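Local coordinates for protein endoglucanase E (PDB 2WAO) that probably removes acetyl groups from plant cell-wall polysaccharides through this C-terminal esterase domain of a cellulase, whose pocket also binds a cello-oligosaccharide, at residues 154-159 with 311-316; 294-299 with 317-322; 43-48 with 102-107. One frame throughout, in Å; residues are numbered along the deposited sequence.

In the fold
Contacts 1 and 2 belong to the SGNH-type esterase domain and share helix 313-331: its first turn meets residues 154-159, and its next turns meet the end of strand 291-295 and the loop after it. They touch each other, Tyr158 packing on Met319, and their centres lie about 10 Å apart. Contact 1 is buried and built round a histidine bonded to a helix start. Contact 2 is buried at Phe296 and Met319 but opens to the surface at Arg322, beside a bound formic acid. Contact 3 is remote, its centre about 26 Å from that of contact 1 and about 35 Å from that of contact 2. It is an antiparallel pairing broken by a bulge in the N-terminal beta domain, with one apolar face and one polar face.

Contact 1: residues 154-159 with 311-316; sequences SYMSYA and PSIATH
His316 and Tyr158 form the polar link: the backbone N of Tyr158, in the first turn of its helix, donates to His316 ND1 at 2.8 Å. The bond is bent, with 143° at the hydrogen, and the donor sits 27° out of the imidazole plane. Because ND1 accepts here, a neutral ring would carry its proton on NE2. Serine caps frame both helix starts. In one of its two conformers Ser157 OG caps Ala160 N and also donates to Ser154 O, while Ser312 OG receives Thr315 N at 3.1 Å.

Van der Waals contacts flank the bond. His316 CB lies 3.4 Å from Met156 O, and ND1 comes to the edge of the Tyr158 ring, 3.7 Å from CD2. Tyr158 CB rests 3.4 Å from His316 O, and the phenol goes on to helix 131-134.

The apolar part is Met156 against Ile313. Bends at chi2 (-58°) and chi3 curl the thioether chain so that its methyl CE meets Ile313 CG2 at 3.8 Å, while Met156 CB touches Ile313 CG1.

Residues 311-316 directly follow His310 of the glycan pocket and start helix 313-331. Helix 158-165 begins alongside, with Tyr158 reaching helix 131-134 at Ile132 and Thr133, and Ser157 backed by Met172 of strand 168-174.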
loop_
_atom_site.group_PDB
_atom_site.type_symbol
_atom_site.label_atom_id
_atom_site.label_comp_id
_atom_site.label_asym_id
_atom_site.label_seq_id
_atom_site.Cartn_x
_atom_site.Cartn_y
_atom_site.Cartn_z
ATOM N N SER A 154 5.356 3.084 -4.701
ATOM C CA SER A 154 4.056 2.444 -4.429
ATOM C C SER A 154 2.950 2.784 -5.440
ATOM O O SER A 154 1.953 2.069 -5.499
ATOM C CB SER A 154 3.554 2.711 -3.013
ATOM O OG SER A 154 3.383 4.099 -2.862
ATOM N N TYR A 155 3.120 3.861 -6.205
ATOM C CA TYR A 155 2.123 4.189 -7.256
ATOM C C TYR A 155 2.095 3.067 -8.300
ATOM O O TYR A 155 1.062 2.846 -8.936
ATOM C CB TYR A 155 2.463 5.520 -7.963
ATOM C CG TYR A 155 1.344 6.050 -8.874
ATOM C CD1 TYR A 155 0.199 6.633 -8.317
ATOM C CD2 TYR A 155 1.443 5.950 -10.275
ATOM C CE1 TYR A 155 -0.804 7.135 -9.121
ATOM C CE2 TYR A 155 0.437 6.446 -11.101
ATOM C CZ TYR A 155 -0.670 7.050 -10.509
ATOM O OH TYR A 155 -1.662 7.544 -11.300
ATOM N N MET A 156 3.230 2.368 -8.476
ATOM C CA MET A 156 3.323 1.255 -9.448
ATOM C C MET A 156 3.425 -0.124 -8.722
ATOM O O MET A 156 3.999 -1.096 -9.242
ATOM C CB MET A 156 4.439 1.483 -10.469
ATOM C CG MET A 156 4.173 2.682 -11.424
ATOM S SD MET A 156 2.620 2.485 -12.342
ATOM C CE MET A 156 3.069 1.176 -13.467
ATOM N N SER A 157 2.893 -0.178 -7.486
ATOM C CA SER A 157 2.718 -1.466 -6.802
ATOM C C SER A 157 1.544 -2.201 -7.438
ATOM O O SER A 157 0.628 -1.579 -8.022
ATOM C CB SER A 157 2.435 -1.269 -5.318
ATOM O OG SER A 157 1.120 -0.786 -5.124
ATOM N N TYR A 158 1.564 -3.529 -7.339
ATOM C CA TYR A 158 0.410 -4.315 -7.850
ATOM C C TYR A 158 -0.869 -3.815 -7.189
ATOM O O TYR A 158 -1.950 -3.867 -7.812
ATOM C CB TYR A 158 0.577 -5.810 -7.588
ATOM C CG TYR A 158 0.414 -6.186 -6.143
ATOM C CD1 TYR A 158 -0.811 -6.691 -5.669
ATOM C CD2 TYR A 158 1.471 -6.002 -5.223
ATOM C CE1 TYR A 158 -0.989 -7.001 -4.343
ATOM C CE2 TYR A 158 1.304 -6.317 -3.865
ATOM C CZ TYR A 158 0.078 -6.821 -3.450
ATOM O OH TYR A 158 -0.160 -7.122 -2.143
ATOM N N ALA A 159 -0.777 -3.396 -5.924
ATOM C CA ALA A 159 -1.932 -2.937 -5.180
ATOM C C ALA A 159 -2.529 -1.645 -5.779
ATOM O O ALA A 159 -3.757 -1.537 -6.006
ATOM C CB ALA A 159 -1.551 -2.730 -3.730
ATOM N N PRO A 311 10.041 -7.412 -6.491
ATOM C CA PRO A 311 9.477 -7.393 -7.858
ATOM C C PRO A 311 9.734 -6.107 -8.671
ATOM O O PRO A 311 9.660 -5.009 -8.134
ATOM C CB PRO A 311 7.970 -7.637 -7.636
ATOM C CG PRO A 311 7.909 -8.369 -6.289
ATOM C CD PRO A 311 9.001 -7.676 -5.479
ATOM N N SER A 312 9.981 -6.295 -9.977
ATOM C CA SER A 312 10.082 -5.194 -10.946
ATOM C C SER A 312 8.668 -4.635 -11.218
ATOM O O SER A 312 7.647 -5.274 -10.826
ATOM C CB SER A 312 10.631 -5.769 -12.267
ATOM O OG SER A 312 9.691 -6.705 -12.801
ATOM N N ILE A 313 8.588 -3.489 -11.907
ATOM C CA ILE A 313 7.277 -2.978 -12.299
ATOM C C ILE A 313 6.554 -3.978 -13.199
ATOM O O ILE A 313 5.339 -4.184 -13.050
ATOM C CB ILE A 313 7.377 -1.585 -12.914
ATOM C CG1 ILE A 313 7.621 -0.594 -11.757
ATOM C CG2 ILE A 313 6.038 -1.211 -13.604
ATOM C CD1 ILE A 313 8.210 0.671 -12.204
ATOM N N ALA A 314 7.283 -4.609 -14.135
ATOM C CA ALA A 314 6.636 -5.633 -14.937
ATOM C C ALA A 314 5.973 -6.758 -14.133
ATOM O O ALA A 314 4.864 -7.199 -14.459
ATOM C CB ALA A 314 7.656 -6.212 -15.987
ATOM N N THR A 315 6.670 -7.225 -13.099
ATOM C CA THR A 315 6.143 -8.269 -12.228
ATOM C C THR A 315 4.906 -7.721 -11.441
ATOM O O THR A 315 3.879 -8.408 -11.377
ATOM C CB THR A 315 7.219 -8.777 -11.276
ATOM O OG1 THR A 315 8.241 -9.498 -12.019
ATOM C CG2 THR A 315 6.592 -9.751 -10.228
ATOM N N HIS A 316 4.983 -6.486 -10.938
ATOM C CA HIS A 316 3.809 -5.833 -10.321
ATOM C C HIS A 316 2.624 -5.765 -11.274
ATOM O O HIS A 316 1.493 -6.023 -10.867
ATOM C CB HIS A 316 4.145 -4.440 -9.776
ATOM C CG HIS A 316 4.871 -4.457 -8.458
ATOM N ND1 HIS A 316 4.209 -4.570 -7.251
ATOM C CD2 HIS A 316 6.192 -4.327 -8.153
ATOM C CE1 HIS A 316 5.080 -4.481 -6.256
ATOM N NE2 HIS A 316 6.296 -4.368 -6.774
#

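Contact 2: residues 294-299 with 317-322; sequences VEFPQQ and QLMAER. With BGC (beta-D-glucopyranose), chain B; FMT (formic acid), chain M.
Arg322 reaches from helix 313-331 across to Glu295, Phe296 and Pro297. Its CB lies beside a bound formic acid, probably from the crystallisation liquor. CG stands anti to the backbone N (chi1 177°) and the chain runs straight to CD, which comes 3.3 Å from Glu295 O and also touches Phe296 CD1 and Val294 CG1. A turn at chi3 (-54°) then swings the head group over Pro297. NE donates to formic acid O2 at 3.1 Å and 158°, the oxygen lying at the guanidinium edge in its plane. Pro297 CD sits over one face of the group, 3.4 Å from NE, and farther out Pro297 CG approaches NH2 at 3.5 Å. One NE bond ties the small acid between helix and loop; if ionised, it would probably be attracted by the arginine.

Deeper in, Met319 and Phe296 make a Met-aromatic contact. The methyl CE lies over the ring, 3.7 Å from the Phe296 centroid, with SD more distant above the same face. Val294 CG1 lies over the opposite face toward its rim, so the phenyl sits between strand and helix. Phe296 CE1 also comes 3.5 Å from Met319 O.

Beyond Pro297 the loop enters the glycan pocket with Gln298 and Gln299; Gln299 NE2 bonds a glucose O6 as well as Trp309 O. Val294 and Glu295 end strand 291-295, at the margin of the parallel sheet beside strand 255-260. Phe296 packs on Cys259 of that neighbour and on Asn220 of strand 216-220, while Ala320 on the helix meets Ile161 and Thr162 of helix 158-165.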
loop_
_atom_site.group_PDB
_atom_site.type_symbol
_atom_site.label_atom_id
_atom_site.label_comp_id
_atom_site.label_asym_id
_atom_site.label_seq_id
_atom_site.Cartn_x
_atom_site.Cartn_y
_atom_site.Cartn_z
ATOM N N VAL A 294 -5.166 -16.721 -3.508
ATOM C CA VAL A 294 -4.557 -16.311 -4.812
ATOM C C VAL A 294 -3.070 -16.572 -4.771
ATOM O O VAL A 294 -2.394 -16.213 -3.808
ATOM C CB VAL A 294 -4.793 -14.804 -5.160
ATOM C CG1 VAL A 294 -4.227 -14.436 -6.557
ATOM C CG2 VAL A 294 -6.269 -14.392 -4.975
ATOM N N GLU A 295 -2.561 -17.251 -5.796
ATOM C CA GLU A 295 -1.100 -17.408 -5.923
ATOM C C GLU A 295 -0.551 -16.635 -7.122
ATOM O O GLU A 295 -1.023 -16.820 -8.273
ATOM C CB GLU A 295 -0.686 -18.875 -6.006
ATOM C CG GLU A 295 0.861 -18.970 -6.082
ATOM C CD GLU A 295 1.414 -20.409 -5.994
ATOM O OE1 GLU A 295 0.592 -21.356 -5.782
ATOM O OE2 GLU A 295 2.674 -20.543 -6.105
ATOM N N PHE A 296 0.416 -15.748 -6.850
ATOM C CA PHE A 296 1.183 -15.094 -7.915
ATOM C C PHE A 296 2.352 -15.999 -8.234
ATOM O O PHE A 296 3.169 -16.303 -7.352
ATOM C CB PHE A 296 1.661 -13.720 -7.470
ATOM C CG PHE A 296 0.555 -12.823 -6.954
ATOM C CD1 PHE A 296 -0.369 -12.261 -7.841
ATOM C CD2 PHE A 296 0.489 -12.488 -5.595
ATOM C CE1 PHE A 296 -1.358 -11.388 -7.387
ATOM C CE2 PHE A 296 -0.493 -11.628 -5.126
ATOM C CZ PHE A 296 -1.420 -11.073 -6.013
ATOM N N PRO A 297 2.416 -16.483 -9.481
ATOM C CA PRO A 297 3.499 -17.399 -9.837
ATOM C C PRO A 297 4.847 -16.777 -9.526
ATOM O O PRO A 297 5.058 -15.562 -9.703
ATOM C CB PRO A 297 3.334 -17.551 -11.364
ATOM C CG PRO A 297 1.866 -17.413 -11.534
ATOM C CD PRO A 297 1.513 -16.255 -10.621
ATOM N N GLN A 298 5.739 -17.613 -9.017
ATOM C CA GLN A 298 7.079 -17.171 -8.631
ATOM C C GLN A 298 7.765 -16.409 -9.776
ATOM O O GLN A 298 7.721 -16.832 -10.933
ATOM C CB GLN A 298 7.876 -18.409 -8.297
ATOM C CG GLN A 298 9.244 -18.112 -7.823
ATOM C CD GLN A 298 10.124 -19.351 -7.770
ATOM O OE1 GLN A 298 9.660 -20.503 -7.849
ATOM N NE2 GLN A 298 11.396 -19.112 -7.626
ATOM N N GLN A 299 8.386 -15.288 -9.453
ATOM C CA GLN A 299 9.163 -14.538 -10.452
ATOM C C GLN A 299 10.353 -15.430 -10.869
ATOM O O GLN A 299 10.982 -16.076 -10.030
ATOM C CB GLN A 299 9.611 -13.154 -9.908
ATOM C CG GLN A 299 10.481 -13.236 -8.692
ATOM C CD GLN A 299 10.781 -11.893 -7.982
ATOM O OE1 GLN A 299 10.315 -10.801 -8.386
ATOM N NE2 GLN A 299 11.566 -11.994 -6.899
ATOM N N GLN A 317 2.889 -5.452 -12.551
ATOM C CA GLN A 317 1.839 -5.406 -13.532
ATOM C C GLN A 317 1.189 -6.779 -13.714
ATOM O O GLN A 317 -0.005 -6.854 -13.715
ATOM C CB GLN A 317 2.324 -4.793 -14.854
ATOM C CG GLN A 317 2.627 -3.301 -14.660
ATOM C CD GLN A 317 3.285 -2.674 -15.855
ATOM O OE1 GLN A 317 4.266 -3.199 -16.388
ATOM N NE2 GLN A 317 2.756 -1.527 -16.289
ATOM N N LEU A 318 1.979 -7.838 -13.850
ATOM C CA LEU A 318 1.430 -9.207 -13.942
ATOM C C LEU A 318 0.549 -9.558 -12.722
ATOM O O LEU A 318 -0.503 -10.199 -12.845
ATOM C CB LEU A 318 2.548 -10.246 -14.047
ATOM C CG LEU A 318 3.354 -10.292 -15.367
ATOM C CD1 LEU A 318 4.307 -11.463 -15.323
ATOM C CD2 LEU A 318 2.377 -10.345 -16.589
ATOM N N MET A 319 1.026 -9.204 -11.547
ATOM C CA MET A 319 0.281 -9.460 -10.303
ATOM C C MET A 319 -1.044 -8.713 -10.341
ATOM O O MET A 319 -2.119 -9.263 -9.999
ATOM C CB MET A 319 1.134 -8.998 -9.133
ATOM C CG MET A 319 2.326 -9.853 -8.847
ATOM S SD MET A 319 3.362 -9.132 -7.491
ATOM C CE MET A 319 2.350 -9.506 -6.091
ATOM N N ALA A 320 -0.971 -7.460 -10.757
ATOM C CA ALA A 320 -2.179 -6.618 -10.813
ATOM C C ALA A 320 -3.201 -7.233 -11.800
ATOM O O ALA A 320 -4.371 -7.279 -11.473
ATOM C CB ALA A 320 -1.835 -5.190 -11.211
ATOM N N GLU A 321 -2.746 -7.746 -12.945
ATOM C CA GLU A 321 -3.674 -8.363 -13.931
ATOM C C GLU A 321 -4.379 -9.572 -13.290
ATOM O O GLU A 321 -5.614 -9.743 -13.460
ATOM C CB GLU A 321 -2.969 -8.776 -15.243
ATOM C CG GLU A 321 -2.370 -7.576 -16.010
ATOM C CD GLU A 321 -1.534 -7.977 -17.226
ATOM O OE1 GLU A 321 -1.828 -9.069 -17.785
ATOM O OE2 GLU A 321 -0.597 -7.207 -17.629
ATOM N N ARG A 322 -3.608 -10.418 -12.597
ATOM C CA ARG A 322 -4.149 -11.594 -11.962
ATOM C C ARG A 322 -5.163 -11.189 -10.870
ATOM O O ARG A 322 -6.317 -11.679 -10.854
ATOM C CB ARG A 322 -3.029 -12.469 -11.403
ATOM C CG ARG A 322 -3.514 -13.693 -10.645
ATOM C CD ARG A 322 -2.366 -14.579 -10.261
ATOM N NE ARG A 322 -1.530 -14.939 -11.398
ATOM C CZ ARG A 322 -1.755 -15.974 -12.213
ATOM N NH1 ARG A 322 -2.799 -16.769 -12.028
ATOM N NH2 ARG A 322 -0.940 -16.203 -13.229
HETATM C C2 BGC B . 14.386 -18.400 -8.208
HETATM C C3 BGC B . 15.137 -17.243 -7.559
HETATM C C4 BGC B . 15.853 -17.698 -6.293
HETATM C C5 BGC B . 16.638 -18.981 -6.540
HETATM C C6 BGC B . 17.285 -19.481 -5.255
HETATM C C1 BGC B . 15.275 -19.633 -8.320
HETATM O O1 BGC B . 14.521 -20.709 -8.833
HETATM O O2 BGC B . 13.950 -18.016 -9.493
HETATM O O3 BGC B . 14.229 -16.213 -7.241
HETATM O O4 BGC B . 16.476 -17.015 -5.916
HETATM O O5 BGC B . 15.771 -19.973 -7.045
HETATM O O6 BGC B . 17.578 -20.855 -5.379
HETATM C C FMT M . 2.068 -12.689 -11.347
HETATM O O1 FMT M . 3.054 -13.054 -10.645
HETATM O O2 FMT M . 0.841 -12.963 -11.215
#

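Contact 3: residues 43-48 with 102-107; sequences ASVTIK and VQFLGF
Strands 43-48 and 102-107 run antiparallel, their axes 4.8 Å apart at closest and 159° between directions. Lys48 and Gln103 form a hydrogen-bonded pair, each N donating to the other's O, and Ile47 with Phe104 follows as a non-hydrogen-bonded pair. At Thr46 the register slips: Leu105 N donates to Thr46 O at 2.8 Å, but Thr46 N donates to Gly106 O at 3.0 Å. Leu105 and Gly106 thus stand together opposite one residue, a beta bulge, and Gly106 takes it up at phi 138°. Past the bulge, Val45 pairs with Phe107.

One face of the pairing is apolar. Val45 carries CG1 between its backbone N and carbonyl carbon (chi1 66°), which leaves CG2 to lie over the face of the Phe107 ring, 3.9 Å from its centroid. The two side chains point the same way, as do Ile47 and Phe104, where Ile47 CG1 approaches Phe104 CD1 at 4.0 Å. Ile47 CG2 meets Val102 CG1 at 3.9 Å, and Val102 CG1 also lies over one face of the Phe104 ring, toward its rim.

Thr46, Lys48 and Gln103 occupy the other face, and a water joins the last two, accepting from Lys48 NZ at 3.0 Å and donating to Gln103 OE1 at 2.8 Å. Gln103 NE2 is held by Asp21 and Gly24, and Thr46 OG1 by Thr75. Leu105 CD1 touches Thr46 CG2 and Lys48 CB.

Strand 73-79 flanks 43-49 and strand 26-27 flanks 102-108. The apolar face packs on the second sheet of the beta sandwich, Phe104 and Phe107 touching Val34 of strand 33-40, Val45 and Phe104 touching Leu91 of strand 85-93.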
loop_
_atom_site.group_PDB
_atom_site.type_symbol
_atom_site.label_atom_id
_atom_site.label_comp_id
_atom_site.label_asym_id
_atom_site.label_seq_id
_atom_site.Cartn_x
_atom_site.Cartn_y
_atom_site.Cartn_z
ATOM N N ALA A 43 0.359 24.893 -8.921
ATOM C CA ALA A 43 0.063 24.446 -7.589
ATOM C C ALA A 43 1.326 24.163 -6.808
ATOM O O ALA A 43 2.284 23.574 -7.334
ATOM C CB ALA A 43 -0.788 23.205 -7.647
ATOM N N SER A 44 1.292 24.543 -5.540
ATOM C CA SER A 44 2.394 24.355 -4.609
ATOM C C SER A 44 1.843 23.714 -3.333
ATOM O O SER A 44 0.660 23.840 -3.035
ATOM C CB SER A 44 3.063 25.699 -4.282
ATOM O OG SER A 44 3.766 26.233 -5.398
ATOM N N VAL A 45 2.709 23.064 -2.566
ATOM C CA VAL A 45 2.317 22.449 -1.304
ATOM C C VAL A 45 3.465 22.593 -0.307
ATOM O O VAL A 45 4.628 22.587 -0.709
ATOM C CB VAL A 45 1.938 20.920 -1.507
ATOM C CG1 VAL A 45 3.151 20.103 -1.918
ATOM C CG2 VAL A 45 1.291 20.313 -0.228
ATOM N N THR A 46 3.136 22.735 0.971
ATOM C CA THR A 46 4.136 22.658 2.019
ATOM C C THR A 46 4.002 21.319 2.727
ATOM O O THR A 46 2.907 20.934 3.172
ATOM C CB THR A 46 3.967 23.820 3.026
ATOM O OG1 THR A 46 4.032 25.062 2.297
ATOM C CG2 THR A 46 5.076 23.790 4.073
ATOM N N ILE A 47 5.130 20.611 2.794
ATOM C CA ILE A 47 5.189 19.267 3.360
ATOM C C ILE A 47 6.242 19.211 4.460
ATOM O O ILE A 47 7.403 19.625 4.235
ATOM C CB ILE A 47 5.591 18.238 2.274
ATOM C CG1 ILE A 47 4.423 18.075 1.275
ATOM C CG2 ILE A 47 5.983 16.868 2.954
ATOM C CD1 ILE A 47 4.830 17.487 -0.088
ATOM N N LYS A 48 5.855 18.672 5.612
ATOM C CA LYS A 48 6.835 18.278 6.624
ATOM C C LYS A 48 7.008 16.764 6.614
ATOM O O LYS A 48 6.013 16.034 6.604
ATOM C CB LYS A 48 6.401 18.777 8.005
ATOM C CG LYS A 48 7.362 18.376 9.140
ATOM C CD LYS A 48 6.938 19.035 10.440
ATOM C CE LYS A 48 7.503 18.272 11.612
ATOM N NZ LYS A 48 6.867 18.805 12.826
ATOM N N VAL A 102 4.406 12.132 7.548
ATOM C CA VAL A 102 4.378 13.296 6.686
ATOM C C VAL A 102 3.159 14.125 7.098
ATOM O O VAL A 102 2.082 13.570 7.348
ATOM C CB VAL A 102 4.200 12.815 5.239
ATOM C CG1 VAL A 102 3.727 13.960 4.248
ATOM C CG2 VAL A 102 5.504 12.161 4.785
ATOM N N GLN A 103 3.340 15.431 7.133
ATOM C CA GLN A 103 2.238 16.341 7.457
ATOM C C GLN A 103 2.074 17.286 6.273
ATOM O O GLN A 103 3.069 17.843 5.763
ATOM C CB GLN A 103 2.570 17.082 8.754
ATOM C CG GLN A 103 1.457 18.028 9.242
ATOM C CD GLN A 103 1.717 18.614 10.618
ATOM O OE1 GLN A 103 2.884 18.838 11.017
ATOM N NE2 GLN A 103 0.633 18.838 11.381
ATOM N N PHE A 104 0.825 17.446 5.826
ATOM C CA PHE A 104 0.507 18.358 4.750
ATOM C C PHE A 104 0.110 19.658 5.384
ATOM O O PHE A 104 -0.849 19.716 6.172
ATOM C CB PHE A 104 -0.570 17.789 3.792
ATOM C CG PHE A 104 -0.098 16.563 3.091
ATOM C CD1 PHE A 104 0.776 16.662 2.026
ATOM C CD2 PHE A 104 -0.452 15.306 3.567
ATOM C CE1 PHE A 104 1.272 15.514 1.402
ATOM C CE2 PHE A 104 0.036 14.142 2.965
ATOM C CZ PHE A 104 0.898 14.252 1.872
ATOM N N LEU A 105 0.894 20.687 5.092
ATOM C CA LEU A 105 0.708 21.962 5.764
ATOM C C LEU A 105 -0.028 23.012 4.941
ATOM O O LEU A 105 -0.245 24.110 5.435
ATOM C CB LEU A 105 2.039 22.491 6.286
ATOM C CG LEU A 105 2.652 21.609 7.363
ATOM C CD1 LEU A 105 4.117 22.023 7.464
ATOM C CD2 LEU A 105 1.932 21.768 8.708
ATOM N N GLY A 106 -0.455 22.674 3.724
ATOM C CA GLY A 106 -1.263 23.606 2.954
ATOM C C GLY A 106 -0.877 23.680 1.509
ATOM O O GLY A 106 0.275 23.458 1.156
ATOM N N PHE A 107 -1.854 24.005 0.679
ATOM C CA PHE A 107 -1.627 24.177 -0.744
ATOM C C PHE A 107 -1.655 25.645 -1.093
ATOM O O PHE A 107 -2.244 26.443 -0.367
ATOM C CB PHE A 107 -2.698 23.420 -1.540
ATOM C CG PHE A 107 -2.511 21.917 -1.535
ATOM C CD1 PHE A 107 -1.826 21.285 -2.574
ATOM C CD2 PHE A 107 -3.044 21.133 -0.503
ATOM C CE1 PHE A 107 -1.653 19.865 -2.560
ATOM C CE2 PHE A 107 -2.891 19.728 -0.481
ATOM C CZ PHE A 107 -2.199 19.109 -1.497
HETATM O O HOH W 1 2.433 25.679 -0.086
HETATM O O HOH W 2 4.192 17.400 13.087
#